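Local structure of aspartate aminotransferase (Rhodobacter sphaeroides, 3NRA) at residues V42-G47 with R396-L401; V153-V158 with V194-E199; R181-S186 with G202-L207; E353-L358 with V364-G369. The protein probably catalyses the pyridoxal phosphate-dependent transfer of an amino group from L-aspartate to 2-oxoglutarate, giving oxaloacetate and L-glutamate. All blocks are in the same frame, centred on the assembly; numbering follows the deposited sequence.

Interaction 1: residues V42-G47 with R396-L401; sequences VDFSHG and RRIVTL
In the small domain of the aminotransferase fold, helix 388-404 flanks a mixed sheet whose edge strand 42-43, with the turn after it, directs Val42 and Phe44 at Arg397 and Ile398. The contact is buried but light, its backbones being 10.7 Å apart at the CA atoms of Val42 and Arg397. Ile398 is extended (chi2 -177°), which carries its CD1 to within 4.5 Å of Phe44 CE2. CG1 of Val42 lies over the centre of the same ring, 3.6 Å above its plane, so Val42 backs the phenyl group while Ile398 comes to it obliquely. Arg397 adds a looser approach: its NH2 stands 4.4 Å from Val42 N, with that nitrogen near the guanidinium plane, and no hydrogen bond joins them. The guanidinium is instead held by carbonyls, NE by Ala362 O and NH2 by Arg40 O, the latter just ahead of the strand. Asp43, Phe44 and Ser45 form an Asx turn as the chain leaves strand 42-43. There Asp43 OD1 receives Ser45 N on its anti side at 2.9 Å and Ser45 OG on its syn side at 2.6 Å.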
loop_
_atom_site.group_PDB
_atom_site.type_symbol
_atom_site.label_atom_id
_atom_site.label_comp_id
_atom_site.label_asym_id
_atom_site.label_seq_id
_atom_site.Cartn_x
_atom_site.Cartn_y
_atom_site.Cartn_z
ATOM N N VAL B 42 -16.753 8.035 23.071
ATOM C CA VAL B 42 -15.916 6.894 22.754
ATOM C C VAL B 42 -16.171 6.529 21.330
ATOM O O VAL B 42 -17.318 6.370 20.913
ATOM C CB VAL B 42 -16.207 5.691 23.670
ATOM C CG1 VAL B 42 -15.344 4.501 23.280
ATOM C CG2 VAL B 42 -15.947 6.068 25.168
ATOM N N ASP B 43 -15.100 6.444 20.557
ATOM C CA ASP B 43 -15.159 5.960 19.180
ATOM C C ASP B 43 -14.781 4.473 19.166
ATOM O O ASP B 43 -13.600 4.127 19.191
ATOM C CB ASP B 43 -14.185 6.774 18.319
ATOM C CG ASP B 43 -14.212 6.369 16.848
ATOM O OD1 ASP B 43 -14.847 5.336 16.487
ATOM O OD2 ASP B 43 -13.568 7.065 16.065
ATOM N N PHE B 44 -15.791 3.601 19.127
ATOM C CA PHE B 44 -15.572 2.141 19.117
ATOM C C PHE B 44 -15.294 1.609 17.697
ATOM O O PHE B 44 -15.247 0.374 17.499
ATOM C CB PHE B 44 -16.809 1.381 19.657
ATOM C CG PHE B 44 -17.053 1.533 21.112
ATOM C CD1 PHE B 44 -16.236 0.892 22.041
ATOM C CD2 PHE B 44 -18.186 2.194 21.575
ATOM C CE1 PHE B 44 -16.508 0.951 23.373
ATOM C CE2 PHE B 44 -18.434 2.288 22.939
ATOM C CZ PHE B 44 -17.594 1.646 23.833
ATOM N N SER B 45 -15.136 2.499 16.702
ATOM C CA SER B 45 -14.901 2.040 15.325
ATOM C C SER B 45 -13.517 1.418 15.151
ATOM O O SER B 45 -13.342 0.551 14.321
ATOM C CB SER B 45 -15.138 3.168 14.298
ATOM O OG SER B 45 -14.111 4.130 14.326
ATOM N N HIS B 46 -12.547 1.837 15.965
ATOM C CA HIS B 46 -11.218 1.199 15.983
ATOM C C HIS B 46 -10.546 1.319 17.360
ATOM O O HIS B 46 -11.055 2.015 18.263
ATOM C CB HIS B 46 -10.318 1.812 14.893
ATOM C CG HIS B 46 -10.084 3.272 15.062
ATOM N ND1 HIS B 46 -9.105 3.774 15.893
ATOM C CD2 HIS B 46 -10.714 4.345 14.529
ATOM C CE1 HIS B 46 -9.142 5.095 15.860
ATOM N NE2 HIS B 46 -10.114 5.466 15.051
ATOM N N GLY B 47 -9.401 0.656 17.511
ATOM C CA GLY B 47 -8.662 0.648 18.793
ATOM C C GLY B 47 -8.061 1.996 19.201
ATOM O O GLY B 47 -7.718 2.825 18.347
ATOM N N ARG B 396 -23.110 1.793 28.790
ATOM C CA ARG B 396 -24.329 2.060 29.547
ATOM C C ARG B 396 -25.212 3.104 28.872
ATOM O O ARG B 396 -26.440 3.000 28.913
ATOM C CB ARG B 396 -23.995 2.470 30.972
ATOM C CG ARG B 396 -23.429 1.302 31.767
ATOM C CD ARG B 396 -23.407 1.530 33.228
ATOM N NE ARG B 396 -24.712 1.906 33.773
ATOM C CZ ARG B 396 -24.926 2.158 35.058
ATOM N NH1 ARG B 396 -23.931 2.014 35.950
ATOM N NH2 ARG B 396 -26.134 2.526 35.463
ATOM N N ARG B 397 -24.582 4.086 28.185
ATOM C CA ARG B 397 -25.339 5.044 27.373
ATOM C C ARG B 397 -26.013 4.338 26.170
ATOM O O ARG B 397 -27.150 4.686 25.793
ATOM C CB ARG B 397 -24.441 6.218 26.886
ATOM C CG ARG B 397 -23.812 7.052 28.012
ATOM C CD ARG B 397 -23.383 8.449 27.540
ATOM N NE ARG B 397 -22.309 8.409 26.555
ATOM C CZ ARG B 397 -21.015 8.199 26.835
ATOM N NH1 ARG B 397 -20.588 7.996 28.106
ATOM N NH2 ARG B 397 -20.123 8.188 25.842
ATOM N N ILE B 398 -25.334 3.359 25.571
ATOM C CA ILE B 398 -25.922 2.625 24.433
ATOM C C ILE B 398 -27.209 1.947 24.862
ATOM O O ILE B 398 -28.248 2.079 24.189
ATOM C CB ILE B 398 -24.988 1.532 23.855
ATOM C CG1 ILE B 398 -23.729 2.154 23.239
ATOM C CG2 ILE B 398 -25.751 0.692 22.754
ATOM C CD1 ILE B 398 -22.748 1.114 22.550
ATOM N N VAL B 399 -27.154 1.221 25.987
ATOM C CA VAL B 399 -28.311 0.425 26.423
ATOM C C VAL B 399 -29.465 1.314 26.896
ATOM O O VAL B 399 -30.607 1.034 26.561
ATOM C CB VAL B 399 -27.959 -0.649 27.481
ATOM C CG1 VAL B 399 -26.876 -1.621 26.936
ATOM C CG2 VAL B 399 -27.548 -0.032 28.761
ATOM N N THR B 400 -29.149 2.430 27.593
ATOM C CA THR B 400 -30.140 3.485 27.918
ATOM C C THR B 400 -30.907 3.954 26.643
ATOM O O THR B 400 -32.151 4.016 26.641
ATOM C CB THR B 400 -29.472 4.707 28.577
ATOM O OG1 THR B 400 -28.824 4.313 29.778
ATOM C CG2 THR B 400 -30.509 5.810 28.897
ATOM N N LEU B 401 -30.167 4.201 25.559
ATOM C CA LEU B 401 -30.785 4.598 24.285
ATOM C C LEU B 401 -31.506 3.460 23.598
ATOM O O LEU B 401 -32.559 3.684 22.989
ATOM C CB LEU B 401 -29.770 5.242 23.332
ATOM C CG LEU B 401 -29.345 6.670 23.737
ATOM C CD1 LEU B 401 -28.514 7.345 22.671
ATOM C CD2 LEU B 401 -30.544 7.536 24.085
#

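Interaction 2: residues V153-V158 with V194-E199; sequences VQLDYV and VVYSAE
Leu155 and Val194 face each other from two irregular pieces of backbone: 153-158 leaves strand 149-154 after Gln154 and bends through an inverse gamma turn centred on Asp156, while 194-199 runs extended until Ser197 caps the start of helix 198-211. No hydrogen bond links the two segments, and the contact rests on apolar side chains. The two methyls of Leu155 go to different partners. CD2 meets Val194 CG2 at 4.1 Å, the two side chains reaching toward each other tip to tip. CD1 goes to the far end of Tyr196, 3.9 Å from OH and 4.3 Å from CZ, and comes to the ring obliquely. The leucine has CG anti to its backbone nitrogen (chi1 -172°), which sends the fork out from the strand end toward both partners. Tyr196 starts from a CB that does not point at 153-158, but its long ring brings the phenol end back to the leucine. Tyr157 does the reverse: its CB is directed at 194-199 while the ring leads off, and Val158 CG2 lies 3.6 Å above one of its faces, offset toward the rim. Around these side chains, Leu155 also rests on Val132 of strand 128-133, the neighbour of strand 149-154 in the seven-stranded sheet of the large, cofactor-binding domain. Tyr196 touches Val132 too, meets Phe185 of strand 182-186 edge-to-face, and packs on Ile201 and Ile204 of helix 198-211, so the tyrosine sits where sheet and helix come together.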
loop_
_atom_site.group_PDB
_atom_site.type_symbol
_atom_site.label_atom_id
_atom_site.label_comp_id
_atom_site.label_asym_id
_atom_site.label_seq_id
_atom_site.Cartn_x
_atom_site.Cartn_y
_atom_site.Cartn_z
ATOM N N VAL B 153 -21.043 -18.321 2.749
ATOM C CA VAL B 153 -21.131 -19.401 3.694
ATOM C C VAL B 153 -21.592 -18.779 5.005
ATOM O O VAL B 153 -20.920 -17.892 5.542
ATOM C CB VAL B 153 -19.767 -20.040 3.908
ATOM C CG1 VAL B 153 -19.865 -21.228 4.915
ATOM C CG2 VAL B 153 -19.162 -20.505 2.547
ATOM N N GLN B 154 -22.736 -19.224 5.515
ATOM C CA GLN B 154 -23.302 -18.651 6.743
ATOM C C GLN B 154 -22.429 -18.993 7.942
ATOM O O GLN B 154 -21.985 -20.146 8.093
ATOM C CB GLN B 154 -24.744 -19.178 6.957
ATOM C CG GLN B 154 -25.495 -18.553 8.114
ATOM C CD GLN B 154 -25.762 -17.059 7.913
ATOM O OE1 GLN B 154 -26.098 -16.609 6.818
ATOM N NE2 GLN B 154 -25.587 -16.297 8.960
ATOM N N LEU B 155 -22.161 -17.987 8.772
ATOM C CA LEU B 155 -21.694 -18.201 10.139
ATOM C C LEU B 155 -22.892 -18.110 11.038
ATOM O O LEU B 155 -23.384 -17.017 11.289
ATOM C CB LEU B 155 -20.650 -17.137 10.557
ATOM C CG LEU B 155 -19.915 -17.326 11.899
ATOM C CD1 LEU B 155 -19.051 -18.577 11.876
ATOM C CD2 LEU B 155 -19.051 -16.074 12.263
ATOM N N ASP B 156 -23.342 -19.258 11.553
ATOM C CA ASP B 156 -24.458 -19.297 12.457
ATOM C C ASP B 156 -23.938 -19.100 13.887
ATOM O O ASP B 156 -23.987 -19.996 14.712
ATOM C CB ASP B 156 -25.263 -20.620 12.294
ATOM C CG ASP B 156 -26.139 -20.623 11.029
ATOM O OD1 ASP B 156 -26.910 -19.669 10.834
ATOM O OD2 ASP B 156 -26.030 -21.564 10.217
ATOM N N TYR B 157 -23.417 -17.907 14.143
ATOM C CA TYR B 157 -22.746 -17.594 15.414
ATOM C C TYR B 157 -23.727 -17.328 16.533
ATOM O O TYR B 157 -23.332 -17.350 17.700
ATOM C CB TYR B 157 -21.801 -16.371 15.258
ATOM C CG TYR B 157 -22.519 -15.048 15.025
ATOM C CD1 TYR B 157 -22.959 -14.680 13.752
ATOM C CD2 TYR B 157 -22.743 -14.158 16.081
ATOM C CE1 TYR B 157 -23.652 -13.473 13.540
ATOM C CE2 TYR B 157 -23.415 -12.961 15.881
ATOM C CZ TYR B 157 -23.878 -12.632 14.603
ATOM O OH TYR B 157 -24.541 -11.465 14.406
ATOM N N VAL B 158 -25.006 -17.029 16.197
ATOM C CA VAL B 158 -25.996 -16.729 17.228
ATOM C C VAL B 158 -26.475 -18.020 17.899
ATOM O O VAL B 158 -27.316 -18.788 17.327
ATOM C CB VAL B 158 -27.194 -15.913 16.707
ATOM C CG1 VAL B 158 -28.195 -15.703 17.836
ATOM C CG2 VAL B 158 -26.712 -14.536 16.174
ATOM N N VAL B 194 -15.546 -14.532 17.620
ATOM C CA VAL B 194 -15.563 -15.970 17.841
ATOM C C VAL B 194 -14.368 -16.646 17.133
ATOM O O VAL B 194 -13.908 -16.203 16.083
ATOM C CB VAL B 194 -16.903 -16.617 17.386
ATOM C CG1 VAL B 194 -18.067 -16.034 18.163
ATOM C CG2 VAL B 194 -17.095 -16.464 15.894
ATOM N N VAL B 195 -13.897 -17.726 17.722
ATOM C CA VAL B 195 -12.708 -18.448 17.245
ATOM C C VAL B 195 -13.187 -19.792 16.758
ATOM O O VAL B 195 -14.044 -20.396 17.383
ATOM C CB VAL B 195 -11.687 -18.634 18.410
ATOM C CG1 VAL B 195 -10.656 -19.696 18.074
ATOM C CG2 VAL B 195 -11.010 -17.264 18.747
ATOM N N TYR B 196 -12.656 -20.261 15.647
ATOM C CA TYR B 196 -13.126 -21.538 15.074
ATOM C C TYR B 196 -12.587 -22.688 15.925
ATOM O O TYR B 196 -11.474 -22.641 16.376
ATOM C CB TYR B 196 -12.686 -21.679 13.621
ATOM C CG TYR B 196 -13.455 -20.775 12.657
ATOM C CD1 TYR B 196 -13.281 -19.395 12.665
ATOM C CD2 TYR B 196 -14.361 -21.298 11.769
ATOM C CE1 TYR B 196 -13.988 -18.571 11.810
ATOM C CE2 TYR B 196 -15.083 -20.471 10.905
ATOM C CZ TYR B 196 -14.886 -19.119 10.932
ATOM O OH TYR B 196 -15.585 -18.310 10.065
ATOM N N SER B 197 -13.425 -23.680 16.198
ATOM C CA SER B 197 -13.013 -24.858 16.992
ATOM C C SER B 197 -11.990 -25.708 16.235
ATOM O O SER B 197 -11.850 -25.579 15.015
ATOM C CB SER B 197 -14.231 -25.735 17.307
ATOM O OG SER B 197 -14.675 -26.395 16.123
ATOM N N ALA B 198 -11.294 -26.572 16.973
ATOM C CA ALA B 198 -10.402 -27.596 16.397
ATOM C C ALA B 198 -11.090 -28.415 15.297
ATOM O O ALA B 198 -10.522 -28.641 14.257
ATOM C CB ALA B 198 -9.882 -28.550 17.522
ATOM N N GLU B 199 -12.342 -28.772 15.527
ATOM C CA GLU B 199 -13.112 -29.573 14.593
ATOM C C GLU B 199 -13.476 -28.757 13.339
ATOM O O GLU B 199 -13.330 -29.243 12.228
ATOM C CB GLU B 199 -14.392 -30.114 15.297
ATOM C CG GLU B 199 -14.817 -31.510 14.888
ATOM C CD GLU B 199 -15.524 -31.581 13.514
ATOM O OE1 GLU B 199 -16.171 -30.585 13.105
ATOM O OE2 GLU B 199 -15.451 -32.662 12.857
#

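Interaction 3: residues R181-S186 with G202-L207; sequences RVFLFS and GQIAAL
Ile204 reaches from its helix to two phenylalanines, meeting one ring at its edge and the other over a face. The isoleucine and Phe183 cross at about a right angle. Its CG2 lies near the plane of the Phe183 ring, 3.9 Å from CE2 and 4.0 Å from CD2, and its CD1 comes equally close to CE2, so two methyls lie beside the CE2 corner of the ring. Phe185 is approached differently: Ile204 CD1 stands 4.1 Å above its ring plane, offset toward the rim, with CZ as the nearest atom. Phe183 has CG anti to its nitrogen (chi1 174°), whereas chi1 of Phe185 is 78°, and the two rings present themselves differently to the isoleucine. Strand 182-186, helix 198-211 and strand 214-218 form a beta-alpha-beta unit of the seven-stranded mixed sheet in the large domain of this aminotransferase, and the contact joins the first strand to the crossover helix. The CA atoms of Phe183 and Ile204 are 9.2 Å apart, and side chains make the contact across that distance. Both phenylalanines also touch Val132 of strand 128-133. Phe183 extends to Leu172 and Phe176 of helix 169-177, whereas Phe185 leans on Val215 and Ala217 of strand 214-218. On the helix side, Ile204 has further neighbours in Leu167 and Leu234.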
loop_
_atom_site.group_PDB
_atom_site.type_symbol
_atom_site.label_atom_id
_atom_site.label_comp_id
_atom_site.label_asym_id
_atom_site.label_seq_id
_atom_site.Cartn_x
_atom_site.Cartn_y
_atom_site.Cartn_z
ATOM N N ARG B 181 -12.654 -22.335 -5.746
ATOM C CA ARG B 181 -11.301 -22.854 -5.455
ATOM C C ARG B 181 -10.499 -21.929 -4.586
ATOM O O ARG B 181 -9.284 -22.185 -4.337
ATOM C CB ARG B 181 -10.561 -23.149 -6.769
ATOM C CG ARG B 181 -11.211 -24.275 -7.607
ATOM C CD ARG B 181 -11.026 -25.662 -6.921
ATOM N NE ARG B 181 -11.709 -26.739 -7.624
ATOM C CZ ARG B 181 -12.961 -27.179 -7.383
ATOM N NH1 ARG B 181 -13.754 -26.617 -6.453
ATOM N NH2 ARG B 181 -13.443 -28.190 -8.122
ATOM N N VAL B 182 -11.163 -20.899 -4.040
ATOM C CA VAL B 182 -10.621 -20.113 -2.953
ATOM C C VAL B 182 -11.639 -19.960 -1.803
ATOM O O VAL B 182 -12.845 -19.773 -2.048
ATOM C CB VAL B 182 -10.200 -18.723 -3.437
ATOM C CG1 VAL B 182 -9.573 -17.886 -2.264
ATOM C CG2 VAL B 182 -9.238 -18.837 -4.616
ATOM N N PHE B 183 -11.135 -20.006 -0.554
ATOM C CA PHE B 183 -11.901 -19.671 0.649
ATOM C C PHE B 183 -11.081 -18.703 1.519
ATOM O O PHE B 183 -9.947 -18.980 1.832
ATOM C CB PHE B 183 -12.188 -20.958 1.427
ATOM C CG PHE B 183 -12.860 -20.741 2.781
ATOM C CD1 PHE B 183 -13.999 -19.951 2.899
ATOM C CD2 PHE B 183 -12.410 -21.427 3.910
ATOM C CE1 PHE B 183 -14.639 -19.808 4.107
ATOM C CE2 PHE B 183 -13.033 -21.242 5.143
ATOM C CZ PHE B 183 -14.157 -20.433 5.229
ATOM N N LEU B 184 -11.692 -17.566 1.886
ATOM C CA LEU B 184 -11.066 -16.504 2.672
ATOM C C LEU B 184 -11.898 -16.335 3.920
ATOM O O LEU B 184 -13.139 -16.241 3.821
ATOM C CB LEU B 184 -11.069 -15.198 1.876
ATOM C CG LEU B 184 -10.818 -13.906 2.644
ATOM C CD1 LEU B 184 -9.401 -13.883 3.310
ATOM C CD2 LEU B 184 -11.050 -12.699 1.736
ATOM N N PHE B 185 -11.245 -16.342 5.090
ATOM C CA PHE B 185 -11.925 -16.133 6.365
ATOM C C PHE B 185 -11.009 -15.549 7.427
ATOM O O PHE B 185 -9.772 -15.755 7.385
ATOM C CB PHE B 185 -12.584 -17.448 6.860
ATOM C CG PHE B 185 -11.629 -18.440 7.475
ATOM C CD1 PHE B 185 -10.702 -19.101 6.700
ATOM C CD2 PHE B 185 -11.733 -18.778 8.827
ATOM C CE1 PHE B 185 -9.831 -20.052 7.263
ATOM C CE2 PHE B 185 -10.869 -19.712 9.402
ATOM C CZ PHE B 185 -9.914 -20.351 8.614
ATOM N N SER B 186 -11.605 -14.795 8.366
ATOM C CA SER B 186 -10.893 -14.327 9.539
ATOM C C SER B 186 -11.147 -15.243 10.748
ATOM O O SER B 186 -12.258 -15.732 10.951
ATOM C CB SER B 186 -11.261 -12.856 9.883
ATOM O OG SER B 186 -12.595 -12.757 10.309
ATOM N N GLY B 202 -10.355 -28.418 11.289
ATOM C CA GLY B 202 -10.048 -29.719 10.705
ATOM C C GLY B 202 -10.877 -30.001 9.464
ATOM O O GLY B 202 -10.354 -30.452 8.446
ATOM N N GLN B 203 -12.154 -29.662 9.539
ATOM C CA GLN B 203 -13.057 -29.875 8.417
ATOM C C GLN B 203 -12.797 -28.880 7.303
ATOM O O GLN B 203 -12.898 -29.235 6.143
ATOM C CB GLN B 203 -14.538 -29.836 8.861
ATOM C CG GLN B 203 -15.588 -30.237 7.729
ATOM C CD GLN B 203 -15.502 -31.710 7.294
ATOM O OE1 GLN B 203 -14.605 -32.449 7.708
ATOM N NE2 GLN B 203 -16.453 -32.135 6.464
ATOM N N ILE B 204 -12.433 -27.643 7.658
ATOM C CA ILE B 204 -12.056 -26.657 6.645
ATOM C C ILE B 204 -10.822 -27.150 5.916
ATOM O O ILE B 204 -10.767 -27.103 4.702
ATOM C CB ILE B 204 -11.772 -25.243 7.246
ATOM C CG1 ILE B 204 -13.097 -24.514 7.585
ATOM C CG2 ILE B 204 -10.948 -24.388 6.254
ATOM C CD1 ILE B 204 -12.923 -23.311 8.496
ATOM N N ALA B 205 -9.835 -27.633 6.665
ATOM C CA ALA B 205 -8.638 -28.175 6.070
ATOM C C ALA B 205 -8.952 -29.357 5.147
ATOM O O ALA B 205 -8.422 -29.427 4.036
ATOM C CB ALA B 205 -7.627 -28.605 7.169
ATOM N N ALA B 206 -9.787 -30.286 5.618
ATOM C CA ALA B 206 -10.138 -31.493 4.843
ATOM C C ALA B 206 -10.922 -31.143 3.580
ATOM O O ALA B 206 -10.664 -31.697 2.505
ATOM C CB ALA B 206 -10.937 -32.515 5.730
ATOM N N LEU B 207 -11.860 -30.208 3.692
ATOM C CA LEU B 207 -12.669 -29.814 2.517
ATOM C C LEU B 207 -11.797 -29.129 1.459
ATOM O O LEU B 207 -11.869 -29.470 0.281
ATOM C CB LEU B 207 -13.835 -28.915 2.915
ATOM C CG LEU B 207 -14.995 -29.594 3.659
ATOM C CD1 LEU B 207 -15.912 -28.525 4.249
ATOM C CD2 LEU B 207 -15.773 -30.582 2.762
#

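Interaction 4: residues E353-L358 with V364-G369; sequences EFVKIL and VVVTPG
Leu358 faces the strand from helix 351-362, and its side chain can be followed outward along Val364 and Val366. CB lies 3.9 Å from Val364 O, beside the backbone. CG then stands anti to the carbonyl carbon of Leu358 (chi1 -77°), and from it CD1 reaches Val366 CG2 at 3.7 Å, the two side chains crossing at about a right angle. That valine methyl is shared, since Val355 CG2, one helical turn back, comes to 4.2 Å from it. Val355 divides its branches: CG1 lies 3.8 Å from Val366 O, while CG2 also packs on the CB of Pro368 at the edge of the contact. This is a helix followed at once by a strand, turning back on itself within five intervening residues, and the strand belongs to the small mixed sheet, pairing with strand 42-43 on one side and strand 380-383 on the other. The turn is closed by Val364 N, which donates to Leu358 O at 3.2 Å; the bond is nearly straight at nitrogen (167°) but arrives 44° out of the carbonyl plane. A water lies between Val355 O, Val364 O and Val366 N, unusually close to the first and only weakly bonded to the last. Direct bond and water thus give backbone polar groups hydrogen-bonding partners at a helix-strand junction lined by aliphatic side chains.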
loop_
_atom_site.group_PDB
_atom_site.type_symbol
_atom_site.label_atom_id
_atom_site.label_comp_id
_atom_site.label_asym_id
_atom_site.label_seq_id
_atom_site.Cartn_x
_atom_site.Cartn_y
_atom_site.Cartn_z
ATOM N N GLU B 353 -30.399 4.418 11.232
ATOM C CA GLU B 353 -30.811 5.620 11.930
ATOM C C GLU B 353 -30.344 5.558 13.394
ATOM O O GLU B 353 -29.895 6.543 13.924
ATOM C CB GLU B 353 -32.349 5.816 11.813
ATOM C CG GLU B 353 -32.832 6.026 10.335
ATOM C CD GLU B 353 -34.363 5.951 10.138
ATOM O OE1 GLU B 353 -35.083 5.263 10.926
ATOM O OE2 GLU B 353 -34.839 6.564 9.160
ATOM N N PHE B 354 -30.391 4.364 14.007
ATOM C CA PHE B 354 -29.983 4.222 15.380
ATOM C C PHE B 354 -28.490 4.485 15.556
ATOM O O PHE B 354 -28.084 5.141 16.534
ATOM C CB PHE B 354 -30.330 2.842 15.920
ATOM C CG PHE B 354 -30.173 2.728 17.413
ATOM C CD1 PHE B 354 -30.995 3.462 18.267
ATOM C CD2 PHE B 354 -29.235 1.888 17.963
ATOM C CE1 PHE B 354 -30.855 3.371 19.656
ATOM C CE2 PHE B 354 -29.079 1.806 19.360
ATOM C CZ PHE B 354 -29.891 2.559 20.197
ATOM N N VAL B 355 -27.677 4.012 14.605
ATOM C CA VAL B 355 -26.216 4.295 14.626
ATOM C C VAL B 355 -25.931 5.816 14.637
ATOM O O VAL B 355 -25.107 6.284 15.408
ATOM C CB VAL B 355 -25.482 3.637 13.429
ATOM C CG1 VAL B 355 -24.060 4.217 13.276
ATOM C CG2 VAL B 355 -25.452 2.107 13.585
ATOM N N LYS B 356 -26.666 6.578 13.826
ATOM C CA LYS B 356 -26.552 8.037 13.834
ATOM C C LYS B 356 -26.982 8.616 15.177
ATOM O O LYS B 356 -26.325 9.496 15.713
ATOM C CB LYS B 356 -27.372 8.643 12.720
ATOM C CG LYS B 356 -26.851 8.281 11.317
ATOM C CD LYS B 356 -27.760 8.778 10.214
ATOM C CE LYS B 356 -27.131 8.517 8.822
ATOM N NZ LYS B 356 -27.754 9.382 7.763
ATOM N N ILE B 357 -28.056 8.065 15.737
ATOM C CA ILE B 357 -28.602 8.525 17.005
ATOM C C ILE B 357 -27.650 8.241 18.192
ATOM O O ILE B 357 -27.503 9.059 19.088
ATOM C CB ILE B 357 -30.036 7.912 17.221
ATOM C CG1 ILE B 357 -31.046 8.668 16.347
ATOM C CG2 ILE B 357 -30.458 7.944 18.676
ATOM C CD1 ILE B 357 -32.379 8.009 16.218
ATOM N N LEU B 358 -26.968 7.110 18.160
ATOM C CA LEU B 358 -25.953 6.796 19.172
ATOM C C LEU B 358 -24.846 7.843 19.213
ATOM O O LEU B 358 -24.399 8.236 20.285
ATOM C CB LEU B 358 -25.336 5.434 18.910
ATOM C CG LEU B 358 -26.140 4.227 19.289
ATOM C CD1 LEU B 358 -25.349 2.965 18.907
ATOM C CD2 LEU B 358 -26.504 4.226 20.819
ATOM N N VAL B 364 -21.277 8.148 20.903
ATOM C CA VAL B 364 -20.709 6.830 20.659
ATOM C C VAL B 364 -20.691 6.564 19.160
ATOM O O VAL B 364 -21.712 6.704 18.487
ATOM C CB VAL B 364 -21.530 5.778 21.390
ATOM C CG1 VAL B 364 -21.186 4.409 20.930
ATOM C CG2 VAL B 364 -21.304 5.898 22.899
ATOM N N VAL B 365 -19.513 6.230 18.625
ATOM C CA VAL B 365 -19.402 5.696 17.253
ATOM C C VAL B 365 -19.335 4.190 17.332
ATOM O O VAL B 365 -18.435 3.656 17.980
ATOM C CB VAL B 365 -18.114 6.189 16.518
ATOM C CG1 VAL B 365 -18.101 5.692 15.090
ATOM C CG2 VAL B 365 -17.985 7.756 16.573
ATOM N N VAL B 366 -20.265 3.500 16.648
ATOM C CA VAL B 366 -20.182 2.033 16.473
ATOM C C VAL B 366 -20.313 1.722 15.008
ATOM O O VAL B 366 -20.755 2.577 14.232
ATOM C CB VAL B 366 -21.298 1.298 17.267
ATOM C CG1 VAL B 366 -21.239 1.664 18.739
ATOM C CG2 VAL B 366 -22.699 1.597 16.680
ATOM N N THR B 367 -19.922 0.518 14.601
ATOM C CA THR B 367 -19.882 0.187 13.190
ATOM C C THR B 367 -21.149 -0.539 12.797
ATOM O O THR B 367 -21.533 -1.498 13.451
ATOM C CB THR B 367 -18.676 -0.675 12.847
ATOM O OG1 THR B 367 -17.504 -0.049 13.349
ATOM C CG2 THR B 367 -18.551 -0.862 11.305
ATOM N N PRO B 368 -21.805 -0.096 11.722
ATOM C CA PRO B 368 -23.068 -0.760 11.400
ATOM C C PRO B 368 -22.857 -2.186 10.987
ATOM O O PRO B 368 -21.866 -2.498 10.365
ATOM C CB PRO B 368 -23.631 0.048 10.236
ATOM C CG PRO B 368 -22.645 1.078 9.911
ATOM C CD PRO B 368 -21.624 1.152 10.979
ATOM N N GLY B 369 -23.794 -3.057 11.356
ATOM C CA GLY B 369 -23.649 -4.465 11.080
ATOM C C GLY B 369 -23.659 -4.806 9.602
ATOM O O GLY B 369 -23.112 -5.858 9.205
HETATM O O HOH W 1 -22.757 5.643 16.088
#

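The four contacts form two pairs in separate regions of the fold. Interactions 1 and 4, with centres about 9 Å apart, share the small sheet: Phe44 N lies 2.9 Å from Val365 O and Val42 O lies 3.2 Å from Val365 N, probable hydrogen bonds between neighbouring strands. Interactions 2 and 3, centres about 12 Å apart, meet through Tyr196, whose CE1 is 3.7 Å from Phe185 CD2, and both use helix 198-211 and the large sheet. The pairs do not touch; the nearest atoms of interactions 2 and 4 are about 8 Å apart. The cofactor is carried by Lys253, modified by pyridoxal phosphate, which belongs to none of the four contacts.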